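Local coordinates for protein beta-glucosidase (Saccharopolyspora erythraea D, PDB 5M6G) that probably hydrolyses terminal, non-reducing beta-D-glucosyl residues, releasing beta-D-glucose, as a beta-glucosidase of glycosyl hydrolase family 3, at residues D62-K73 / R84-A95; G305-D315 / G335-R344. One frame throughout, in Å; residues are numbered along the deposited sequence.

Contact 1 (D62-K73 / R84-A95); sequences DKLGQMVQVERK and RIGSVLSGGGSA. With SOR (sorbitol), chain L.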
# COMPACT_ATOMS: atom_id res chain seq x y z
N ASP A 62 -2.97 12.78 29.86
CA ASP A 62 -3.40 11.49 29.30
C ASP A 62 -3.93 11.68 27.89
O ASP A 62 -3.64 10.88 26.99
CB ASP A 62 -4.48 10.84 30.17
CG ASP A 62 -3.98 10.48 31.58
OD1 ASP A 62 -2.85 9.96 31.71
OD2 ASP A 62 -4.74 10.70 32.56
N LYS A 63 -4.73 12.74 27.68
CA LYS A 63 -5.34 12.98 26.38
C LYS A 63 -4.29 13.36 25.34
O LYS A 63 -4.40 12.96 24.17
CB LYS A 63 -6.40 14.08 26.51
CG LYS A 63 -7.63 13.68 27.32
CD LYS A 63 -8.60 14.85 27.47
CE LYS A 63 -9.70 14.53 28.48
NZ LYS A 63 -10.52 15.77 28.73
N LEU A 64 -3.29 14.15 25.73
CA LEU A 64 -2.24 14.49 24.78
C LEU A 64 -1.47 13.25 24.36
O LEU A 64 -1.19 13.05 23.17
CB LEU A 64 -1.29 15.52 25.39
CG LEU A 64 -1.98 16.82 25.83
CD1 LEU A 64 -0.99 17.72 26.54
CD2 LEU A 64 -2.62 17.54 24.62
N GLY A 65 -1.16 12.38 25.32
CA GLY A 65 -0.46 11.14 25.00
C GLY A 65 -1.20 10.31 23.97
O GLY A 65 -0.57 9.75 23.07
N GLN A 66 -2.53 10.21 24.09
CA GLN A 66 -3.28 9.38 23.15
C GLN A 66 -3.14 9.86 21.72
O GLN A 66 -3.32 9.06 20.80
CB GLN A 66 -4.77 9.33 23.51
CG GLN A 66 -5.11 8.47 24.71
CD GLN A 66 -4.72 7.03 24.51
OE1 GLN A 66 -5.23 6.35 23.61
NE2 GLN A 66 -3.81 6.54 25.35
N MET A 67 -2.82 11.14 21.51
CA MET A 67 -2.73 11.69 20.16
C MET A 67 -1.39 11.41 19.49
O MET A 67 -1.19 11.81 18.34
CB MET A 67 -3.00 13.19 20.22
CG MET A 67 -4.44 13.49 20.62
SD MET A 67 -4.77 15.24 20.92
CE MET A 67 -4.52 15.89 19.27
N VAL A 68 -0.48 10.72 20.17
CA VAL A 68 0.86 10.44 19.67
C VAL A 68 0.92 9.02 19.11
O VAL A 68 0.47 8.07 19.77
CB VAL A 68 1.91 10.64 20.78
CG1 VAL A 68 3.28 10.17 20.30
CG2 VAL A 68 1.95 12.11 21.24
N GLN A 69 1.46 8.88 17.90
CA GLN A 69 1.88 7.58 17.38
C GLN A 69 3.37 7.68 17.08
O GLN A 69 3.77 8.43 16.18
CB GLN A 69 1.09 7.18 16.13
CG GLN A 69 1.49 5.80 15.58
CD GLN A 69 0.78 5.50 14.29
OE1 GLN A 69 1.07 6.11 13.27
NE2 GLN A 69 -0.17 4.58 14.33
N VAL A 70 4.18 6.94 17.84
CA VAL A 70 5.63 7.05 17.77
C VAL A 70 6.20 5.80 17.12
O VAL A 70 5.71 4.69 17.35
CB VAL A 70 6.26 7.32 19.16
CG1 VAL A 70 6.08 6.13 20.13
CG2 VAL A 70 7.72 7.70 19.01
N GLU A 71 7.23 5.99 16.29
CA GLU A 71 7.88 4.87 15.63
C GLU A 71 8.71 4.09 16.65
O GLU A 71 9.38 4.67 17.50
CB GLU A 71 8.76 5.39 14.49
CG GLU A 71 8.89 4.45 13.29
CD GLU A 71 9.83 3.29 13.55
OE1 GLU A 71 10.86 3.49 14.23
OE2 GLU A 71 9.54 2.17 13.07
N ARG A 72 8.66 2.76 16.55
CA ARG A 72 9.16 1.90 17.62
C ARG A 72 10.64 2.14 17.93
O ARG A 72 11.06 1.95 19.07
CB ARG A 72 8.93 0.44 17.26
CG ARG A 72 9.53 0.08 15.90
CD ARG A 72 9.57 -1.43 15.66
NE ARG A 72 10.58 -2.11 16.47
CZ ARG A 72 11.85 -2.25 16.11
NH1 ARG A 72 12.27 -1.74 14.97
NH2 ARG A 72 12.71 -2.89 16.90
N LYS A 73 11.44 2.53 16.93
CA LYS A 73 12.86 2.76 17.21
C LYS A 73 13.08 3.92 18.18
O LYS A 73 14.14 3.98 18.82
CB LYS A 73 13.63 3.02 15.91
CG LYS A 73 13.79 1.79 15.02
CD LYS A 73 14.74 2.05 13.85
CE LYS A 73 14.19 3.12 12.92
NZ LYS A 73 12.98 2.66 12.18
N ARG A 84 2.38 7.74 28.41
CA ARG A 84 0.97 7.48 28.17
C ARG A 84 0.65 7.62 26.68
O ARG A 84 -0.39 8.16 26.29
CB ARG A 84 0.08 8.41 29.00
CG ARG A 84 0.54 8.58 30.46
CD ARG A 84 0.47 7.28 31.22
NE ARG A 84 0.61 7.51 32.67
CZ ARG A 84 1.59 7.04 33.42
NH1 ARG A 84 2.55 6.29 32.89
NH2 ARG A 84 1.61 7.31 34.72
N ILE A 85 1.57 7.15 25.84
CA ILE A 85 1.44 7.33 24.40
C ILE A 85 0.37 6.40 23.86
O ILE A 85 0.20 5.27 24.31
CB ILE A 85 2.82 7.12 23.74
CG1 ILE A 85 3.64 8.41 23.88
CG2 ILE A 85 2.71 6.67 22.28
CD1 ILE A 85 5.12 8.21 23.77
N GLY A 86 -0.41 6.89 22.88
CA GLY A 86 -1.56 6.15 22.43
C GLY A 86 -1.26 5.08 21.40
O GLY A 86 -1.99 4.08 21.30
N SER A 87 -0.18 5.24 20.64
CA SER A 87 0.04 4.32 19.54
C SER A 87 1.52 4.21 19.24
O SER A 87 2.29 5.13 19.52
CB SER A 87 -0.71 4.80 18.28
OG SER A 87 -0.54 3.88 17.22
N VAL A 88 1.89 3.07 18.66
CA VAL A 88 3.22 2.85 18.11
C VAL A 88 3.05 2.33 16.69
O VAL A 88 2.05 1.68 16.38
CB VAL A 88 4.05 1.88 18.98
CG1 VAL A 88 5.40 1.55 18.35
CG2 VAL A 88 4.25 2.46 20.39
N LEU A 89 4.01 2.64 15.82
CA LEU A 89 4.04 2.05 14.49
C LEU A 89 5.41 1.46 14.21
O LEU A 89 6.42 1.83 14.83
CB LEU A 89 3.70 3.06 13.36
CG LEU A 89 4.80 4.03 12.90
CD1 LEU A 89 4.64 4.41 11.42
CD2 LEU A 89 4.82 5.30 13.75
N SER A 90 5.44 0.51 13.28
CA SER A 90 6.66 0.14 12.59
C SER A 90 6.65 0.87 11.26
O SER A 90 5.72 0.69 10.46
CB SER A 90 6.75 -1.37 12.37
OG SER A 90 7.19 -2.03 13.54
N GLY A 91 7.65 1.72 11.03
CA GLY A 91 7.86 2.22 9.69
C GLY A 91 8.29 1.08 8.77
O GLY A 91 8.55 -0.04 9.20
N GLY A 92 8.36 1.38 7.47
CA GLY A 92 8.82 0.40 6.52
C GLY A 92 10.19 -0.13 6.89
O GLY A 92 11.11 0.65 7.15
N GLY A 93 10.33 -1.44 6.94
CA GLY A 93 11.60 -2.05 7.30
C GLY A 93 11.87 -2.14 8.79
O GLY A 93 12.93 -2.65 9.17
N SER A 94 10.95 -1.68 9.64
CA SER A 94 11.21 -1.57 11.07
C SER A 94 10.72 -2.84 11.77
O SER A 94 9.67 -2.88 12.41
CB SER A 94 10.54 -0.32 11.63
OG SER A 94 11.00 -0.05 12.94
N ALA A 95 11.53 -3.92 11.65
CA ALA A 95 11.19 -5.22 12.19
C ALA A 95 11.98 -5.51 13.46
O ALA A 95 13.07 -4.96 13.65
CB ALA A 95 11.47 -6.32 11.16
C1 SOR L . 2.35 6.28 3.78
C2 SOR L . 2.96 5.31 4.78
C3 SOR L . 4.14 5.98 5.47
C4 SOR L . 5.00 4.96 6.21
C5 SOR L . 6.44 5.44 6.43
C6 SOR L . 7.28 4.23 6.84
O1 SOR L . 1.66 5.58 2.78
O2 SOR L . 1.98 4.94 5.74
O3 SOR L . 3.64 6.93 6.38
O4 SOR L . 4.41 4.65 7.46
O5 SOR L . 6.99 6.05 5.27
O6 SOR L . 8.66 4.51 6.67
O HOH W 1 -2.84 8.31 27.43
O HOH W 2 -2.26 8.43 33.78
O HOH W 3 -2.56 3.89 24.99

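Contact 2 (G305-D315 / G335-R344); sequences GLVVSDYDAID and GIDMFMMSSR. With MG (magnesium ion), chain B; SOR (sorbitol), chain L.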
# COMPACT_ATOMS: atom_id res chain seq x y z
N GLY A 305 -14.32 8.61 12.18
CA GLY A 305 -13.21 7.77 12.57
C GLY A 305 -11.98 8.57 12.95
O GLY A 305 -12.04 9.76 13.27
N LEU A 306 -10.84 7.90 12.89
CA LEU A 306 -9.57 8.44 13.39
C LEU A 306 -8.79 9.03 12.22
O LEU A 306 -8.40 8.30 11.31
CB LEU A 306 -8.78 7.31 14.06
CG LEU A 306 -7.56 7.54 14.95
CD1 LEU A 306 -7.21 6.21 15.62
CD2 LEU A 306 -6.38 8.08 14.16
N VAL A 307 -8.54 10.34 12.26
CA VAL A 307 -7.72 10.99 11.24
C VAL A 307 -6.27 11.01 11.73
O VAL A 307 -5.96 11.62 12.76
CB VAL A 307 -8.22 12.42 10.94
CG1 VAL A 307 -7.32 13.07 9.89
CG2 VAL A 307 -9.66 12.37 10.49
N VAL A 308 -5.38 10.37 10.98
CA VAL A 308 -3.98 10.27 11.36
C VAL A 308 -3.13 11.03 10.35
O VAL A 308 -3.44 11.06 9.16
CB VAL A 308 -3.54 8.79 11.49
CG1 VAL A 308 -3.65 8.07 10.15
CG2 VAL A 308 -2.13 8.68 12.07
N SER A 309 -2.06 11.67 10.85
CA SER A 309 -1.11 12.33 9.97
C SER A 309 -0.23 11.32 9.25
O SER A 309 -0.16 10.14 9.62
CB SER A 309 -0.23 13.31 10.76
OG SER A 309 0.90 12.65 11.32
N ASP A 310 0.45 11.78 8.19
CA ASP A 310 1.55 11.00 7.63
C ASP A 310 2.80 11.22 8.48
O ASP A 310 2.82 12.01 9.43
CB ASP A 310 1.78 11.37 6.16
CG ASP A 310 2.37 10.20 5.34
OD1 ASP A 310 3.07 9.33 5.92
OD2 ASP A 310 2.11 10.15 4.11
N TYR A 311 3.86 10.52 8.11
CA TYR A 311 5.04 10.33 8.95
C TYR A 311 5.87 11.61 8.99
O TYR A 311 6.37 12.06 7.96
CB TYR A 311 5.84 9.17 8.37
CG TYR A 311 7.02 8.64 9.15
CD1 TYR A 311 8.31 9.11 8.91
CD2 TYR A 311 6.86 7.61 10.08
CE1 TYR A 311 9.41 8.58 9.60
CE2 TYR A 311 7.94 7.08 10.77
CZ TYR A 311 9.21 7.57 10.53
OH TYR A 311 10.27 7.03 11.22
N ASP A 312 6.02 12.19 10.20
CA ASP A 312 6.67 13.49 10.38
C ASP A 312 6.11 14.53 9.40
O ASP A 312 6.83 15.37 8.89
CB ASP A 312 8.19 13.39 10.24
CG ASP A 312 8.85 12.62 11.38
OD1 ASP A 312 8.24 12.50 12.46
OD2 ASP A 312 9.98 12.11 11.18
N ALA A 313 4.80 14.46 9.16
CA ALA A 313 4.19 15.34 8.17
C ALA A 313 4.07 16.77 8.66
O ALA A 313 4.15 17.71 7.85
CB ALA A 313 2.82 14.81 7.78
N ILE A 314 3.83 16.98 9.96
CA ILE A 314 3.71 18.35 10.45
C ILE A 314 5.05 19.07 10.36
O ILE A 314 5.10 20.29 10.20
CB ILE A 314 3.16 18.40 11.89
CG1 ILE A 314 4.14 17.77 12.89
CG2 ILE A 314 1.80 17.72 11.98
CD1 ILE A 314 3.76 18.02 14.33
N ASP A 315 6.15 18.32 10.45
CA ASP A 315 7.49 18.90 10.28
C ASP A 315 7.63 19.62 8.96
O ASP A 315 8.39 20.59 8.86
CB ASP A 315 8.56 17.81 10.35
CG ASP A 315 8.42 16.92 11.56
OD1 ASP A 315 7.29 16.75 12.07
OD2 ASP A 315 9.47 16.38 11.99
N GLY A 335 -7.76 19.63 12.30
CA GLY A 335 -8.67 18.54 12.56
C GLY A 335 -8.03 17.16 12.62
O GLY A 335 -8.76 16.17 12.77
N ILE A 336 -6.70 17.05 12.52
CA ILE A 336 -6.04 15.75 12.62
C ILE A 336 -6.07 15.26 14.07
O ILE A 336 -5.88 16.04 15.01
CB ILE A 336 -4.61 15.84 12.07
CG1 ILE A 336 -4.65 16.16 10.58
CG2 ILE A 336 -3.82 14.52 12.30
CD1 ILE A 336 -3.29 16.27 9.93
N ASP A 337 -6.32 13.96 14.26
CA ASP A 337 -6.51 13.39 15.59
C ASP A 337 -5.25 12.77 16.18
O ASP A 337 -5.04 12.86 17.39
CB ASP A 337 -7.61 12.32 15.55
CG ASP A 337 -8.90 12.86 15.00
OD1 ASP A 337 -9.37 13.91 15.49
OD2 ASP A 337 -9.45 12.23 14.06
N MET A 338 -4.45 12.09 15.36
CA MET A 338 -3.28 11.38 15.84
C MET A 338 -2.09 11.74 14.96
O MET A 338 -2.23 11.88 13.74
CB MET A 338 -3.50 9.86 15.82
CG MET A 338 -2.29 9.05 16.24
SD MET A 338 -2.67 7.31 16.48
CE MET A 338 -3.40 7.35 18.12
N PHE A 339 -0.92 11.89 15.58
CA PHE A 339 0.24 12.42 14.88
C PHE A 339 1.35 11.39 14.84
O PHE A 339 1.85 10.95 15.88
CB PHE A 339 0.66 13.74 15.52
CG PHE A 339 -0.36 14.80 15.31
CD1 PHE A 339 -1.48 14.86 16.12
CD2 PHE A 339 -0.28 15.65 14.22
CE1 PHE A 339 -2.47 15.80 15.88
CE2 PHE A 339 -1.24 16.59 13.98
CZ PHE A 339 -2.34 16.66 14.80
N MET A 340 1.69 10.99 13.62
CA MET A 340 2.67 9.94 13.37
C MET A 340 4.05 10.58 13.31
O MET A 340 4.29 11.47 12.48
CB MET A 340 2.35 9.23 12.05
CG MET A 340 3.27 8.06 11.72
SD MET A 340 2.99 7.51 10.02
CE MET A 340 1.28 7.02 10.09
N MET A 341 4.95 10.16 14.20
CA MET A 341 6.25 10.81 14.31
C MET A 341 7.35 9.78 14.50
O MET A 341 7.14 8.72 15.11
CB MET A 341 6.25 11.83 15.46
CG MET A 341 6.00 11.21 16.84
SD MET A 341 5.64 12.54 18.03
CE MET A 341 3.98 13.03 17.53
N SER A 342 8.54 10.10 13.97
CA SER A 342 9.69 9.21 14.04
C SER A 342 10.40 9.28 15.39
O SER A 342 11.17 8.38 15.71
CB SER A 342 10.70 9.55 12.94
OG SER A 342 11.19 10.89 13.06
N SER A 343 10.15 10.35 16.15
CA SER A 343 10.78 10.60 17.44
C SER A 343 10.19 11.89 17.98
O SER A 343 9.26 12.45 17.38
CB SER A 343 12.29 10.73 17.31
OG SER A 343 12.62 11.84 16.48
N ARG A 344 10.72 12.38 19.10
CA ARG A 344 10.35 13.67 19.69
C ARG A 344 8.93 13.67 20.27
O ARG A 344 8.28 14.71 20.32
CB ARG A 344 10.50 14.81 18.67
CG ARG A 344 11.94 15.15 18.31
CD ARG A 344 12.02 15.61 16.86
NE ARG A 344 11.57 14.56 15.95
CZ ARG A 344 10.89 14.78 14.83
NH1 ARG A 344 10.50 13.77 14.07
NH2 ARG A 344 10.59 16.03 14.48
MG MG B . 9.16 22.31 10.17
C1 SOR L . 2.35 6.28 3.78
C2 SOR L . 2.96 5.31 4.78
C3 SOR L . 4.14 5.98 5.47
C4 SOR L . 5.00 4.96 6.21
C5 SOR L . 6.44 5.44 6.43
C6 SOR L . 7.28 4.23 6.84
O1 SOR L . 1.66 5.58 2.78
O2 SOR L . 1.98 4.94 5.74
O3 SOR L . 3.64 6.93 6.38
O4 SOR L . 4.41 4.65 7.46
O5 SOR L . 6.99 6.05 5.27
O6 SOR L . 8.66 4.51 6.67
O HOH W 4 10.80 23.32 11.35

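Contact 1 (D62-K73 / R84-A95)
Arg72 and Ser94 meet through a bond lying in the plane of the guanidinium: NH1 of Arg72 donates to OG of Ser94 at 2.9 Å and 158°. The arginine gets there by placing CG between its own backbone N and carbonyl carbon (chi1 54°) and bending at chi3, which brings CD alongside Ser90 OG and one guanidinium face under the carbonyl of Ala95. Ser90 OG is itself bonded to Ser94 O and to Tyr126. Ser94 OG in turn donates a hydrogen bond to Glu71 OE2 at 2.7 Å, on the syn lone pair; the anti lone pair of the same OE2 takes Gly91 N at 2.8 Å. Two bonds thus grip one carboxylate oxygen and tie the start and end of the type II turn Gly91-Ser94 to strand 68-71.

The backbone pairing is that of a parallel beta-alpha-beta unit: strand 68-71, helix 77-82 and strand 87-90 of the TIM-barrel-type N-terminal domain, the two strand axes 4.4 Å apart at closest and 34° from parallel. Val70 N to Ser87 O, Leu89 N to Val70 O and Arg72 N to Leu89 O set the register.

Leu89 lays its CD2 branch against the neighbouring backbone, 3.6 Å from Glu71 CA, and the same methyl touches Gln69 CG at 3.8 Å where the two side chains cross at about a right angle. Gln69, with CG anti to the backbone N and an extended chain beyond it, reaches past Ser87 CB to place NE2 3.0 Å from Ser87 OG, with the acceptor in the amide plane; that hydroxyl is also bonded to Ile125 O of the next strand. On the other face Val70 CG1 packs against Ile85 CG2 and Val88 CG2.

Contact 2 (G305-D315 / G335-R344)
In the TIM-barrel-type domain, strands 306-308 and 339-341 run side by side, joined by a single bridge, Val308 with Met338, and Asp310, Tyr311 and Met340 of this pair line the sorbitol pocket. Ser309 N gives a nearly linear bond to Met338 O, and Val307 O takes both Asp337 N and Met338 N. Asp337 OD2 accepts Val307 N (2.8 Å) on its anti lone pair, while its OD1 is paired with Lys298 and Arg365. Ser309 OG, between backbone N and carbonyl carbon (chi1 86°), accepts Met340 N at 2.9 Å. Met340, the residue most covered here, brings SD to the edge of the Tyr311 ring, 5.2 Å from its centroid: a Met-aromatic contact. Beyond it, Asp312 clasps Ser342, OD1 receiving the backbone N at 2.9 Å and OD2 the hydroxyl OG at 2.5 Å; OD1 also forms a salt bridge to Arg344 NH1 whose hydrogen bond is weak. With an alanine here both oxygens go, and Ser342 would probably lose the partner of its N and of its OG, and Arg344 NH1 the carboxylate opposite it. Arg344 NH2, also paired with Asp322, meets Asp315 OD2 in the guanidinium plane at 2.8 Å and 168°, and Asp315 O binds magnesium at 2.3 Å.

In the fold
Contacts 1 and 2, their centres about 10 Å apart, share a border: strands 68-71 and 339-341 are parallel neighbours, probably hydrogen-bonded through Met67 O to Phe339 N (2.8 Å) and Gln69 O to Met341 N (2.9 Å). Side chains continue the seam, with Gln69 OE1 3.3 Å from Met340 CE and Glu71 touching Tyr311. Strands 87-90, 68-71, 339-341 and 306-308 thereby follow one another around the barrel. Both contacts reach the sorbitol. From contact 1, Gly92 N approaches its C6 to 3.1 Å; from contact 2, Asp310 OD1 accepts a hydrogen bond from its O3 at 2.5 Å. Asp129, Arg192, Lys231 and His232 also bond to it.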